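Local atomic coordinates of 8-amino-8-demethylriboflavin N,N-dimethyltransferase (Streptomyces davawensis, PDB entry 4D7K), a protein that catalyses, as a homodimer, the two S-adenosyl-L-methionine-dependent methylations that turn 8-amino-8-demethyl-D-riboflavin into the antibiotic roseoflavin. Residues H135-P138 and A144-Q147; L300-L303 and E309-T312; G190-G195 and V249-L254. All blocks are in the same frame, centred on the assembly; numbering follows the deposited sequence.

Contact 1 (H135-P138 and A144-Q147); sequences HREP and ARPQ
Glu-137 and Arg-145 form a bidentate carboxylate-guanidinium salt bridge that brackets the short helix 139-144 of the O-methyltransferase domain, one residue lying just ahead of the helix and the other just behind it. It is a worked example of a surface ion pair that links the loops on the two ends of a helix. From CB, which points toward the 135-138 segment, the arginine sends CG anti to its carbonyl carbon (chi1 -65°) and then runs extended as far as NE, so the functional edge is carried well clear of the backbone. CB and CG only span the distance, and contact begins at CD, which lies 3.6 Å from Glu-137 OE1. The next atom, NE, makes the clearer of the two bonds, donating to Glu-137 OE1 over 2.8 Å with an N-H...O angle of 157°. That oxygen is approached from its syn side, and it stays near the guanidinium plane. The carboxylate meets the edge formed by NE and NH2, with Glu-137 CD in the plane of the guanidinium, although the two flat groups are twisted 39° apart and do not make an ideal coplanar pair. Glu-137, extended beyond CG, brings its carboxylate out to the arginine. Nearby, His-135 bonds through ND1 to Phe-131 O and stacks on the Phe-131 ring, while Phe-142 meets it edge-to-face, which ties the preceding turn to helix 139-144. The second prong, Arg-145 NH2 to Glu-137 OE2, is modelled at 2.4 Å, a length too short to be taken literally.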
loop_
_atom_site.group_PDB
_atom_site.type_symbol
_atom_site.label_atom_id
_atom_site.label_comp_id
_atom_site.label_asym_id
_atom_site.label_seq_id
_atom_site.Cartn_x
_atom_site.Cartn_y
_atom_site.Cartn_z
ATOM N N HIS A 135 -8.298 -11.930 16.315
ATOM C CA HIS A 135 -9.568 -11.675 16.984
ATOM C C HIS A 135 -10.286 -12.983 17.324
ATOM O O HIS A 135 -10.180 -13.970 16.606
ATOM C CB HIS A 135 -10.452 -10.781 16.115
ATOM C CG HIS A 135 -9.817 -9.470 15.760
ATOM N ND1 HIS A 135 -9.014 -9.304 14.655
ATOM C CD2 HIS A 135 -9.857 -8.267 16.381
ATOM C CE1 HIS A 135 -8.592 -8.056 14.599
ATOM N NE2 HIS A 135 -9.088 -7.401 15.633
ATOM N N ARG A 136 -11.017 -12.982 18.431
ATOM C CA ARG A 136 -11.680 -14.188 18.913
ATOM C C ARG A 136 -12.947 -14.512 18.120
ATOM O O ARG A 136 -13.490 -15.611 18.223
ATOM C CB ARG A 136 -12.011 -14.032 20.394
ATOM C CG ARG A 136 -10.848 -13.498 21.214
ATOM C CD ARG A 136 -11.315 -12.916 22.540
ATOM N NE ARG A 136 -11.998 -13.902 23.372
ATOM C CZ ARG A 136 -12.435 -13.660 24.603
ATOM N NH1 ARG A 136 -12.257 -12.465 25.147
ATOM N NH2 ARG A 136 -13.048 -14.615 25.293
ATOM N N GLU A 137 -13.413 -13.548 17.332
ATOM C CA GLU A 137 -14.641 -13.698 16.557
ATOM C C GLU A 137 -14.385 -13.545 15.060
ATOM O O GLU A 137 -13.420 -12.900 14.661
ATOM C CB GLU A 137 -15.677 -12.664 17.000
ATOM C CG GLU A 137 -16.043 -12.722 18.468
ATOM C CD GLU A 137 -16.788 -11.483 18.916
ATOM O OE1 GLU A 137 -16.542 -10.406 18.330
ATOM O OE2 GLU A 137 -17.617 -11.586 19.845
ATOM N N PRO A 138 -15.256 -14.136 14.226
ATOM C CA PRO A 138 -15.216 -13.855 12.787
ATOM C C PRO A 138 -15.602 -12.405 12.497
ATOM O O PRO A 138 -16.132 -11.728 13.380
ATOM C CB PRO A 138 -16.240 -14.834 12.202
ATOM C CG PRO A 138 -17.132 -15.185 13.340
ATOM C CD PRO A 138 -16.270 -15.149 14.564
ATOM N N ALA A 144 -20.455 -6.437 14.343
ATOM C CA ALA A 144 -21.791 -6.308 14.919
ATOM C C ALA A 144 -21.772 -5.589 16.269
ATOM O O ALA A 144 -22.719 -4.881 16.615
ATOM C CB ALA A 144 -22.435 -7.679 15.057
ATOM N N ARG A 145 -20.691 -5.771 17.024
ATOM C CA ARG A 145 -20.522 -5.118 18.323
ATOM C C ARG A 145 -20.612 -3.592 18.234
ATOM O O ARG A 145 -20.135 -2.994 17.271
ATOM C CB ARG A 145 -19.179 -5.517 18.938
ATOM C CG ARG A 145 -19.057 -6.992 19.292
ATOM C CD ARG A 145 -17.648 -7.319 19.767
ATOM N NE ARG A 145 -17.525 -8.693 20.247
ATOM C CZ ARG A 145 -17.567 -9.044 21.528
ATOM N NH1 ARG A 145 -17.725 -8.120 22.467
ATOM N NH2 ARG A 145 -17.448 -10.320 21.872
ATOM N N PRO A 146 -21.222 -2.954 19.249
ATOM C CA PRO A 146 -21.371 -1.493 19.255
ATOM C C PRO A 146 -20.032 -0.765 19.338
ATOM O O PRO A 146 -19.910 0.350 18.826
ATOM C CB PRO A 146 -22.216 -1.228 20.505
ATOM C CG PRO A 146 -22.001 -2.423 21.374
ATOM C CD PRO A 146 -21.840 -3.576 20.434
ATOM N N GLN A 147 -19.039 -1.393 19.960
ATOM C CA GLN A 147 -17.726 -0.768 20.123
ATOM C C GLN A 147 -16.947 -0.691 18.810
ATOM O O GLN A 147 -15.886 -0.064 18.746
ATOM C CB GLN A 147 -16.898 -1.522 21.167
ATOM C CG GLN A 147 -16.628 -2.975 20.816
ATOM C CD GLN A 147 -15.829 -3.695 21.888
ATOM O OE1 GLN A 147 -15.794 -4.926 21.932
ATOM N NE2 GLN A 147 -15.180 -2.928 22.756
#

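Contact 2 (L300-L303 and E309-T312); sequences LDML and EHRT
Met-302 lays its terminal methyl over the imidazole of His-310. CE stands 3.8 Å from the centroid of the His-310 ring and only 16° off the ring normal, which makes this a CH-pi contact over a face, shifted somewhat toward the rim. The sulfur adds an oblique Met-aromatic contact, with SD 4.3 Å from the same His-310 centroid. Earlier in the thioether chain, Met-302 CG comes within 3.6 Å of His-310 NE2, so three consecutive heavy atoms of the methionine border the ring. A second, lighter touch brings Met-302 CE to 4.1 Å from Glu-309 CA. The curl of the methionine explains this fit. It bends at both chi2 (-87°) and chi3, and thereby folds CE back over the ring, crossing the histidine side chain at about a right angle. Further out, helix 293-305 carries Met-302, while His-310 belongs to the linker leading into helix 313-322, where Thr-312 is the N-cap. The linker is anchored by backbone hydrogen bonds between Glu-309 and Glu-255, and the imidazole also rests against Glu-255 and Ile-288. The second subunit adds the outer layer: its Arg-65 packs on Met-302 and forms a long, weak ion pair with Glu-309, and Lys-25 of that subunit makes a salt bridge with Asp-301. The contact thus joins two consecutive elements of the methyltransferase domain beside the dimer interface. No hydrogen bond crosses between the segments, so their hold on each other probably rests mainly on dispersion, with CH-pi and sulfur-aromatic contributions, and owes more to the fit of a flexible thioether against a buried flat ring than to the direction of any donor.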
loop_
_atom_site.group_PDB
_atom_site.type_symbol
_atom_site.label_atom_id
_atom_site.label_comp_id
_atom_site.label_asym_id
_atom_site.label_seq_id
_atom_site.Cartn_x
_atom_site.Cartn_y
_atom_site.Cartn_z
ATOM N N LEU A 300 -7.055 -12.320 -1.959
ATOM C CA LEU A 300 -6.350 -12.033 -0.715
ATOM C C LEU A 300 -7.318 -11.606 0.385
ATOM O O LEU A 300 -7.207 -12.054 1.528
ATOM C CB LEU A 300 -5.313 -10.934 -0.931
ATOM C CG LEU A 300 -4.357 -10.730 0.236
ATOM C CD1 LEU A 300 -3.294 -11.810 0.193
ATOM C CD2 LEU A 300 -3.746 -9.339 0.219
ATOM N N ASP A 301 -8.255 -10.731 0.025
ATOM C CA ASP A 301 -9.287 -10.252 0.943
ATOM C C ASP A 301 -10.067 -11.406 1.563
ATOM O O ASP A 301 -10.305 -11.431 2.768
ATOM C CB ASP A 301 -10.250 -9.308 0.219
ATOM C CG ASP A 301 -9.606 -7.983 -0.153
ATOM O OD1 ASP A 301 -8.637 -7.567 0.520
ATOM O OD2 ASP A 301 -10.076 -7.349 -1.119
ATOM N N MET A 302 -10.462 -12.358 0.726
ATOM C CA MET A 302 -11.181 -13.541 1.182
ATOM C C MET A 302 -10.320 -14.353 2.135
ATOM O O MET A 302 -10.810 -14.890 3.121
ATOM C CB MET A 302 -11.600 -14.401 -0.009
ATOM C CG MET A 302 -12.374 -13.641 -1.066
ATOM S SD MET A 302 -14.131 -13.608 -0.699
ATOM C CE MET A 302 -14.522 -15.343 -0.956
ATOM N N LEU A 303 -9.030 -14.427 1.832
ATOM C CA LEU A 303 -8.090 -15.209 2.625
ATOM C C LEU A 303 -7.853 -14.579 3.995
ATOM O O LEU A 303 -7.693 -15.277 4.992
ATOM C CB LEU A 303 -6.767 -15.345 1.868
ATOM C CG LEU A 303 -5.884 -16.559 2.138
ATOM C CD1 LEU A 303 -5.022 -16.826 0.923
ATOM C CD2 LEU A 303 -5.013 -16.323 3.354
ATOM N N GLU A 309 -14.791 -19.251 0.369
ATOM C CA GLU A 309 -13.864 -19.351 -0.750
ATOM C C GLU A 309 -14.587 -19.311 -2.101
ATOM O O GLU A 309 -15.740 -19.728 -2.212
ATOM C CB GLU A 309 -13.047 -20.639 -0.622
ATOM C CG GLU A 309 -11.799 -20.694 -1.485
ATOM C CD GLU A 309 -11.005 -21.970 -1.274
ATOM O OE1 GLU A 309 -11.531 -22.900 -0.626
ATOM O OE2 GLU A 309 -9.854 -22.047 -1.753
ATOM N N HIS A 310 -13.907 -18.796 -3.123
ATOM C CA HIS A 310 -14.437 -18.827 -4.480
ATOM C C HIS A 310 -14.337 -20.240 -5.024
ATOM O O HIS A 310 -13.495 -21.021 -4.579
ATOM C CB HIS A 310 -13.685 -17.856 -5.388
ATOM C CG HIS A 310 -13.822 -16.422 -4.987
ATOM N ND1 HIS A 310 -15.043 -15.782 -4.918
ATOM C CD2 HIS A 310 -12.893 -15.497 -4.644
ATOM C CE1 HIS A 310 -14.859 -14.528 -4.542
ATOM N NE2 HIS A 310 -13.564 -14.331 -4.371
ATOM N N ARG A 311 -15.193 -20.575 -5.983
ATOM C CA ARG A 311 -15.211 -21.926 -6.531
ATOM C C ARG A 311 -14.676 -21.989 -7.961
ATOM O O ARG A 311 -14.797 -21.030 -8.729
ATOM C CB ARG A 311 -16.632 -22.498 -6.480
ATOM C CG ARG A 311 -17.127 -22.864 -5.082
ATOM C CD ARG A 311 -18.550 -23.416 -5.139
ATOM N NE ARG A 311 -19.014 -23.965 -3.866
ATOM C CZ ARG A 311 -19.707 -23.278 -2.960
ATOM N NH1 ARG A 311 -20.014 -22.006 -3.178
ATOM N NH2 ARG A 311 -20.090 -23.862 -1.831
ATOM N N THR A 312 -14.069 -23.122 -8.308
ATOM C CA THR A 312 -13.652 -23.372 -9.681
ATOM C C THR A 312 -14.873 -23.748 -10.499
ATOM O O THR A 312 -15.955 -23.937 -9.946
ATOM C CB THR A 312 -12.616 -24.504 -9.787
ATOM O OG1 THR A 312 -13.222 -25.742 -9.396
ATOM C CG2 THR A 312 -11.415 -24.224 -8.905
#

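Contact 3 (G190-G195 and V249-L254); sequences GQFLAG and VLRGVL
Phe-192 and Arg-251 run antiparallel alongside one another, the phenyl directed to the strand and the guanidinium to the helix. Their flat groups are turned 28° apart but do not stack. What covers a face of the Arg-251 guanidinium is the methylene of the phenylalanine, with Phe-192 CB 3.7 Å from Arg-251 NE and placed toward the rim of the group. The ring itself is met by the aliphatic part of the arginine, whose CD approaches obliquely to 3.9 Å from Phe-192 CG. Because the phenylalanine has CG anti to its backbone N (chi1 175°), the ring swings off the helix and carries its CE2 corner to Val-249. There Phe-192 CE2 comes to 3.6 Å from Val-249 CG1, again at a slant, while CG2 of the same valine stands farther from CE2, at 4.2 Å. Helix 191-199 and strand 247-251 are here elements of the Rossmann-like fold of class I methyltransferases: the helix follows strand 181-185, and strand 247-251 lies parallel beside that strand in the central sheet. Between strand 181-185 and the helix runs the glycine-rich loop characteristic of this superfamily, and the polar end of the arginine turns to it: NH2 donates a hydrogen bond to Gly-187 O. Arg-251 NE also makes a long, weak ion pair with Asp-184. Leu-284 on the neighbouring strand 280-285 touches both Phe-192 and Val-249 and adds to the apolar side. The Arg-251 side chain lies about 7 Å from the side chain of Asp-209, which probably binds S-adenosyl-L-methionine.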
loop_
_atom_site.group_PDB
_atom_site.type_symbol
_atom_site.label_atom_id
_atom_site.label_comp_id
_atom_site.label_asym_id
_atom_site.label_seq_id
_atom_site.Cartn_x
_atom_site.Cartn_y
_atom_site.Cartn_z
ATOM N N GLY A 190 -30.925 -3.144 -2.847
ATOM C CA GLY A 190 -31.441 -3.142 -4.206
ATOM C C GLY A 190 -30.552 -2.454 -5.224
ATOM O O GLY A 190 -31.003 -2.125 -6.321
ATOM N N GLN A 191 -29.287 -2.255 -4.865
ATOM C CA GLN A 191 -28.331 -1.528 -5.698
ATOM C C GLN A 191 -28.165 -2.152 -7.081
ATOM O O GLN A 191 -28.346 -1.482 -8.099
ATOM C CB GLN A 191 -26.976 -1.456 -4.989
ATOM C CG GLN A 191 -25.946 -0.553 -5.648
ATOM C CD GLN A 191 -24.628 -0.529 -4.887
ATOM O OE1 GLN A 191 -24.263 -1.501 -4.229
ATOM N NE2 GLN A 191 -23.917 0.586 -4.969
ATOM N N PHE A 192 -27.821 -3.434 -7.114
ATOM C CA PHE A 192 -27.647 -4.142 -8.378
ATOM C C PHE A 192 -28.940 -4.181 -9.187
ATOM O O PHE A 192 -28.951 -3.857 -10.375
ATOM C CB PHE A 192 -27.152 -5.569 -8.138
ATOM C CG PHE A 192 -27.074 -6.398 -9.388
ATOM C CD1 PHE A 192 -26.059 -6.190 -10.305
ATOM C CD2 PHE A 192 -28.015 -7.378 -9.647
ATOM C CE1 PHE A 192 -25.982 -6.947 -11.459
ATOM C CE2 PHE A 192 -27.944 -8.139 -10.800
ATOM C CZ PHE A 192 -26.927 -7.923 -11.706
ATOM N N LEU A 193 -30.022 -4.589 -8.531
ATOM C CA LEU A 193 -31.337 -4.662 -9.158
ATOM C C LEU A 193 -31.740 -3.330 -9.783
ATOM O O LEU A 193 -32.319 -3.299 -10.872
ATOM C CB LEU A 193 -32.384 -5.097 -8.131
ATOM C CG LEU A 193 -33.797 -5.372 -8.637
ATOM C CD1 LEU A 193 -33.771 -6.483 -9.668
ATOM C CD2 LEU A 193 -34.712 -5.734 -7.475
ATOM N N ALA A 194 -31.423 -2.235 -9.094
ATOM C CA ALA A 194 -31.714 -0.892 -9.597
ATOM C C ALA A 194 -30.939 -0.590 -10.876
ATOM O O ALA A 194 -31.479 0.000 -11.813
ATOM C CB ALA A 194 -31.401 0.152 -8.538
ATOM N N GLY A 195 -29.673 -0.998 -10.909
ATOM C CA GLY A 195 -28.839 -0.803 -12.085
ATOM C C GLY A 195 -29.375 -1.528 -13.309
ATOM O O GLY A 195 -29.407 -0.979 -14.411
ATOM N N VAL A 249 -30.878 -14.091 -9.773
ATOM C CA VAL A 249 -29.525 -13.587 -9.572
ATOM C C VAL A 249 -29.001 -13.876 -8.164
ATOM O O VAL A 249 -29.638 -13.532 -7.171
ATOM C CB VAL A 249 -29.459 -12.070 -9.834
ATOM C CG1 VAL A 249 -28.038 -11.563 -9.661
ATOM C CG2 VAL A 249 -29.993 -11.745 -11.231
ATOM N N LEU A 250 -27.838 -14.522 -8.098
ATOM C CA LEU A 250 -27.162 -14.807 -6.833
ATOM C C LEU A 250 -25.821 -14.088 -6.771
ATOM O O LEU A 250 -24.845 -14.542 -7.366
ATOM C CB LEU A 250 -26.951 -16.312 -6.659
ATOM C CG LEU A 250 -28.142 -17.140 -6.191
ATOM C CD1 LEU A 250 -27.830 -18.618 -6.328
ATOM C CD2 LEU A 250 -28.476 -16.793 -4.753
ATOM N N ARG A 251 -25.770 -12.975 -6.051
ATOM C CA ARG A 251 -24.563 -12.153 -6.028
ATOM C C ARG A 251 -23.867 -12.178 -4.670
ATOM O O ARG A 251 -24.312 -11.542 -3.716
ATOM C CB ARG A 251 -24.897 -10.712 -6.429
ATOM C CG ARG A 251 -26.106 -10.108 -5.720
ATOM C CD ARG A 251 -26.434 -8.727 -6.267
ATOM N NE ARG A 251 -26.919 -7.818 -5.232
ATOM C CZ ARG A 251 -26.141 -6.990 -4.541
ATOM N NH1 ARG A 251 -24.834 -6.958 -4.770
ATOM N NH2 ARG A 251 -26.667 -6.194 -3.619
ATOM N N GLY A 252 -22.765 -12.921 -4.599
ATOM C CA GLY A 252 -21.977 -13.015 -3.383
ATOM C C GLY A 252 -22.755 -13.616 -2.230
ATOM O O GLY A 252 -22.829 -13.038 -1.145
ATOM N N VAL A 253 -23.338 -14.785 -2.469
ATOM C CA VAL A 253 -24.171 -15.440 -1.471
ATOM C C VAL A 253 -23.617 -16.809 -1.086
ATOM O O VAL A 253 -23.401 -17.097 0.092
ATOM C CB VAL A 253 -25.617 -15.606 -1.978
ATOM C CG1 VAL A 253 -26.454 -16.364 -0.960
ATOM C CG2 VAL A 253 -26.231 -14.246 -2.288
ATOM N N LEU A 254 -23.377 -17.641 -2.093
ATOM C CA LEU A 254 -22.962 -19.021 -1.877
ATOM C C LEU A 254 -21.484 -19.131 -1.511
ATOM O O LEU A 254 -20.959 -20.231 -1.348
ATOM C CB LEU A 254 -23.251 -19.851 -3.127
ATOM C CG LEU A 254 -24.646 -19.636 -3.713
ATOM C CD1 LEU A 254 -24.817 -20.414 -5.008
ATOM C CD2 LEU A 254 -25.707 -20.028 -2.700
#

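Followed from the N terminus, contact 1 closes first, a short loop round helix 139-144 at the surface. Contact 3 opens later and spans 53 intervening residues, bringing the helix that follows the first strand of the central sheet (181-185) against strand 247-251. Contact 2 then closes another short loop, between helix 293-305 and the linker to helix 313-322. The three stand in series, so none nests in or crosses another. Contacts 2 and 3 nevertheless meet in space: Arg-311 NH1 is 2.7 Å from Leu-254 O, a probable hydrogen bond joining the linker to the loop after strand 247-251. Contact 1 stays apart, its centre about 22 Å from that of contact 2.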